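Local coordinates for protein putative acyl-CoA dehydrogenase (Burkholderia xenovorans, PDB 5JSC) that belongs to the acyl-CoA dehydrogenase family of flavoproteins and binds flavin-adenine dinucleotide, at residues G65-Y79 / H125-G138. Sequence-based numbering, arbitrary orientation.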
# COMPACT_ATOMS: atom_id res chain seq x y z
N GLY C 65 -33.93 -22.20 -8.88
CA GLY C 65 -34.85 -22.92 -8.02
C GLY C 65 -35.17 -24.30 -8.54
O GLY C 65 -35.11 -25.28 -7.79
N ALA C 66 -35.48 -24.40 -9.83
CA ALA C 66 -35.83 -25.69 -10.41
C ALA C 66 -34.66 -26.67 -10.36
O ALA C 66 -34.87 -27.88 -10.25
CB ALA C 66 -36.30 -25.51 -11.86
N ALA C 67 -33.43 -26.16 -10.43
CA ALA C 67 -32.24 -27.00 -10.39
C ALA C 67 -31.82 -27.40 -8.98
O ALA C 67 -30.89 -28.19 -8.83
CB ALA C 67 -31.08 -26.30 -11.09
N GLY C 68 -32.49 -26.87 -7.95
CA GLY C 68 -32.20 -27.23 -6.58
C GLY C 68 -31.19 -26.36 -5.87
O GLY C 68 -30.89 -26.61 -4.70
N TRP C 69 -30.67 -25.32 -6.53
CA TRP C 69 -29.57 -24.58 -5.93
C TRP C 69 -30.01 -23.58 -4.87
O TRP C 69 -29.17 -23.16 -4.06
CB TRP C 69 -28.76 -23.86 -7.02
CG TRP C 69 -28.13 -24.85 -7.97
CD1 TRP C 69 -28.33 -24.93 -9.32
CD2 TRP C 69 -27.23 -25.92 -7.64
NE1 TRP C 69 -27.60 -25.97 -9.84
CE2 TRP C 69 -26.92 -26.59 -8.83
CE3 TRP C 69 -26.65 -26.36 -6.44
CZ2 TRP C 69 -26.06 -27.69 -8.87
CZ3 TRP C 69 -25.79 -27.46 -6.48
CH2 TRP C 69 -25.51 -28.11 -7.69
N LEU C 70 -31.29 -23.21 -4.82
CA LEU C 70 -31.76 -22.28 -3.80
C LEU C 70 -32.07 -22.96 -2.47
O LEU C 70 -32.32 -22.27 -1.48
CB LEU C 70 -33.00 -21.54 -4.31
CG LEU C 70 -32.81 -20.78 -5.63
CD1 LEU C 70 -34.10 -20.06 -6.01
CD2 LEU C 70 -31.64 -19.79 -5.57
N LYS C 71 -32.04 -24.29 -2.42
CA LYS C 71 -32.31 -24.99 -1.17
C LYS C 71 -31.21 -24.76 -0.14
O LYS C 71 -31.47 -24.89 1.06
CB LYS C 71 -32.46 -26.49 -1.43
CG LYS C 71 -33.58 -26.83 -2.41
CD LYS C 71 -33.72 -28.34 -2.63
CE LYS C 71 -33.95 -29.11 -1.34
NZ LYS C 71 -34.15 -30.57 -1.60
N TYR C 72 -29.99 -24.43 -0.57
CA TYR C 72 -28.88 -24.32 0.37
C TYR C 72 -28.95 -23.07 1.22
O TYR C 72 -28.36 -23.05 2.31
CB TYR C 72 -27.55 -24.38 -0.39
CG TYR C 72 -27.32 -25.76 -0.95
CD1 TYR C 72 -26.76 -26.76 -0.17
CD2 TYR C 72 -27.71 -26.08 -2.25
CE1 TYR C 72 -26.57 -28.03 -0.66
CE2 TYR C 72 -27.54 -27.36 -2.75
CZ TYR C 72 -26.96 -28.33 -1.95
OH TYR C 72 -26.78 -29.60 -2.43
N GLY C 73 -29.66 -22.04 0.78
CA GLY C 73 -29.76 -20.81 1.53
C GLY C 73 -30.92 -20.74 2.49
O GLY C 73 -31.10 -19.71 3.15
N VAL C 74 -31.71 -21.81 2.58
CA VAL C 74 -32.90 -21.89 3.42
C VAL C 74 -32.65 -22.92 4.51
O VAL C 74 -32.15 -24.02 4.23
CB VAL C 74 -34.14 -22.27 2.59
CG1 VAL C 74 -35.30 -22.65 3.48
CG2 VAL C 74 -34.50 -21.12 1.65
N GLY C 75 -32.99 -22.59 5.75
CA GLY C 75 -32.83 -23.51 6.86
C GLY C 75 -34.12 -24.25 7.19
O GLY C 75 -35.15 -23.63 7.44
N GLY C 76 -34.03 -25.58 7.20
CA GLY C 76 -35.13 -26.41 7.64
C GLY C 76 -35.61 -27.34 6.54
O GLY C 76 -36.22 -26.89 5.56
N VAL C 77 -35.36 -28.64 6.70
CA VAL C 77 -35.74 -29.59 5.66
C VAL C 77 -37.25 -29.58 5.43
O VAL C 77 -37.72 -29.68 4.30
CB VAL C 77 -35.23 -30.99 6.02
CG1 VAL C 77 -35.78 -32.03 5.06
CG2 VAL C 77 -33.71 -31.00 6.00
N ALA C 78 -38.02 -29.43 6.51
CA ALA C 78 -39.48 -29.40 6.39
C ALA C 78 -39.97 -28.22 5.57
O ALA C 78 -41.11 -28.25 5.08
CB ALA C 78 -40.11 -29.35 7.78
N TYR C 79 -39.14 -27.19 5.39
CA TYR C 79 -39.53 -25.96 4.71
C TYR C 79 -38.83 -25.79 3.37
O TYR C 79 -38.82 -24.69 2.81
CB TYR C 79 -39.25 -24.76 5.62
CG TYR C 79 -39.89 -24.92 6.97
CD1 TYR C 79 -41.27 -24.94 7.09
CD2 TYR C 79 -39.12 -25.07 8.12
CE1 TYR C 79 -41.87 -25.12 8.31
CE2 TYR C 79 -39.73 -25.24 9.36
CZ TYR C 79 -41.10 -25.26 9.44
OH TYR C 79 -41.73 -25.42 10.65
N HIS C 125 -43.81 -21.38 12.77
CA HIS C 125 -44.16 -22.46 11.86
C HIS C 125 -44.96 -21.95 10.68
O HIS C 125 -44.67 -22.30 9.52
CB HIS C 125 -44.95 -23.53 12.61
CG HIS C 125 -44.17 -24.23 13.67
ND1 HIS C 125 -42.83 -24.52 13.54
CD2 HIS C 125 -44.55 -24.70 14.89
CE1 HIS C 125 -42.41 -25.14 14.63
NE2 HIS C 125 -43.43 -25.26 15.46
N GLU C 126 -45.98 -21.13 10.94
CA GLU C 126 -46.80 -20.61 9.84
C GLU C 126 -45.96 -19.77 8.90
O GLU C 126 -46.07 -19.90 7.68
CB GLU C 126 -47.97 -19.78 10.38
CG GLU C 126 -49.03 -20.60 11.09
CD GLU C 126 -50.43 -20.04 10.94
OE1 GLU C 126 -50.72 -19.40 9.91
OE2 GLU C 126 -51.25 -20.26 11.86
N GLN C 127 -45.10 -18.90 9.45
CA GLN C 127 -44.27 -18.05 8.61
C GLN C 127 -43.30 -18.88 7.78
O GLN C 127 -43.16 -18.66 6.57
CB GLN C 127 -43.52 -17.03 9.47
CG GLN C 127 -44.44 -15.98 10.08
CD GLN C 127 -43.82 -15.25 11.26
OE1 GLN C 127 -42.79 -15.66 11.78
NE2 GLN C 127 -44.46 -14.16 11.69
N LYS C 128 -42.61 -19.84 8.41
CA LYS C 128 -41.70 -20.68 7.64
C LYS C 128 -42.44 -21.48 6.58
O LYS C 128 -41.96 -21.62 5.44
CB LYS C 128 -40.91 -21.60 8.58
CG LYS C 128 -39.92 -20.88 9.48
CD LYS C 128 -39.08 -21.86 10.27
CE LYS C 128 -38.08 -21.17 11.19
NZ LYS C 128 -37.27 -22.17 11.95
N THR C 129 -43.63 -22.01 6.91
CA THR C 129 -44.40 -22.77 5.93
C THR C 129 -44.82 -21.89 4.75
O THR C 129 -44.83 -22.34 3.60
CB THR C 129 -45.63 -23.38 6.60
OG1 THR C 129 -45.19 -24.27 7.63
CG2 THR C 129 -46.48 -24.15 5.60
N ARG C 130 -45.20 -20.64 5.03
CA ARG C 130 -45.75 -19.81 3.97
C ARG C 130 -44.67 -19.33 3.01
O ARG C 130 -44.91 -19.24 1.80
CB ARG C 130 -46.51 -18.62 4.57
CG ARG C 130 -46.97 -17.59 3.54
CD ARG C 130 -47.87 -16.53 4.18
NE ARG C 130 -48.10 -15.39 3.29
CZ ARG C 130 -49.00 -15.36 2.31
NH1 ARG C 130 -49.75 -16.43 2.06
NH2 ARG C 130 -49.14 -14.28 1.57
N TYR C 131 -43.48 -19.02 3.51
CA TYR C 131 -42.49 -18.33 2.69
C TYR C 131 -41.33 -19.21 2.25
O TYR C 131 -40.89 -19.10 1.10
CB TYR C 131 -41.94 -17.09 3.42
CG TYR C 131 -43.03 -16.06 3.60
CD1 TYR C 131 -43.40 -15.23 2.54
CD2 TYR C 131 -43.72 -15.95 4.79
CE1 TYR C 131 -44.42 -14.31 2.69
CE2 TYR C 131 -44.74 -15.02 4.95
CZ TYR C 131 -45.08 -14.21 3.89
OH TYR C 131 -46.09 -13.28 4.03
N LEU C 132 -40.81 -20.08 3.12
CA LEU C 132 -39.53 -20.71 2.78
C LEU C 132 -39.62 -21.73 1.65
O LEU C 132 -38.68 -21.78 0.84
CB LEU C 132 -38.92 -21.36 4.02
CG LEU C 132 -38.49 -20.33 5.08
CD1 LEU C 132 -37.82 -21.04 6.25
CD2 LEU C 132 -37.55 -19.24 4.51
N PRO C 133 -40.67 -22.54 1.53
CA PRO C 133 -40.70 -23.48 0.39
C PRO C 133 -40.68 -22.79 -0.95
O PRO C 133 -40.05 -23.29 -1.89
CB PRO C 133 -41.99 -24.27 0.62
CG PRO C 133 -42.19 -24.22 2.08
CD PRO C 133 -41.77 -22.83 2.47
N ARG C 134 -41.36 -21.64 -1.07
CA ARG C 134 -41.38 -20.91 -2.33
C ARG C 134 -40.06 -20.20 -2.59
O ARG C 134 -39.64 -20.07 -3.75
CB ARG C 134 -42.53 -19.90 -2.34
N VAL C 135 -39.39 -19.72 -1.54
CA VAL C 135 -38.03 -19.21 -1.71
C VAL C 135 -37.13 -20.32 -2.24
O VAL C 135 -36.37 -20.13 -3.20
CB VAL C 135 -37.49 -18.63 -0.39
CG1 VAL C 135 -35.98 -18.36 -0.48
CG2 VAL C 135 -38.24 -17.34 -0.01
N ALA C 136 -37.23 -21.50 -1.62
CA ALA C 136 -36.32 -22.60 -1.92
C ALA C 136 -36.53 -23.17 -3.31
O ALA C 136 -35.59 -23.71 -3.89
CB ALA C 136 -36.48 -23.71 -0.87
N ASN C 137 -37.75 -23.11 -3.85
CA ASN C 137 -37.95 -23.61 -5.21
C ASN C 137 -38.01 -22.49 -6.25
O ASN C 137 -38.29 -22.76 -7.42
CB ASN C 137 -39.19 -24.53 -5.27
CG ASN C 137 -40.51 -23.80 -5.10
OD1 ASN C 137 -40.60 -22.58 -5.14
ND2 ASN C 137 -41.58 -24.58 -4.92
N GLY C 138 -37.70 -21.26 -5.85
CA GLY C 138 -37.62 -20.19 -6.82
C GLY C 138 -38.93 -19.62 -7.31
O GLY C 138 -38.95 -18.93 -8.33
O HOH W 1 -35.78 -23.45 10.02
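In the N-terminal domain of this acyl-CoA dehydrogenase family protein, the loop after helix 53-66 runs along helix 125-136, and Y79 lies against the helix, its ring facing K128. The Y79 ring lies flat against the start of the K128 chain. K128 CB sits 3.5 Å from the centroid of the Y79 ring, 7° off the ring normal, a CH-pi contact over the face. A78 CB covers the opposite face. K128 CD reaches further along the same ring, 3.6 Å from Y79 CE2. The K128 chain is extended beyond CG, and this carries NZ to a water, which accepts from NZ and donates to G75 O, bridging the two segments. T129 OG1 comes to the ring edge, near its plane. The same OG1 bonds back to H125 O, which also accepts from T129 N on the other face of its carbonyl plane. At the phenol end, H125 ND1 gives a weak, bent hydrogen bond to Y79 OH (3.2 Å, 135°).

Apolar packing continues along the helix. Y79 CB meets L132 CB at 3.8 Å. V74 splits its methyls: CG1, anti to the backbone N (chi1 168°), rests on L132 CB, and CG2 on V135 CG1. Further on, L70 sets its CB against a backbone carbonyl, 3.4 Å from A136 O. At the far end the backbones close in, and G65 CA makes a CH...O contact with N137 O (3.5 Å). G138, with positive phi, ends helix 125-136 in a Schellman motif.

L70, L132 and V135 also pack on helix 103-122, where S120 OG bonds G75 N and Q112 NE2 bonds V135 O. On another side of helix 125-136, R130 NH2 forms a salt bridge with D208 of strand 202-208, and Y131 OH a hydrogen bond with it.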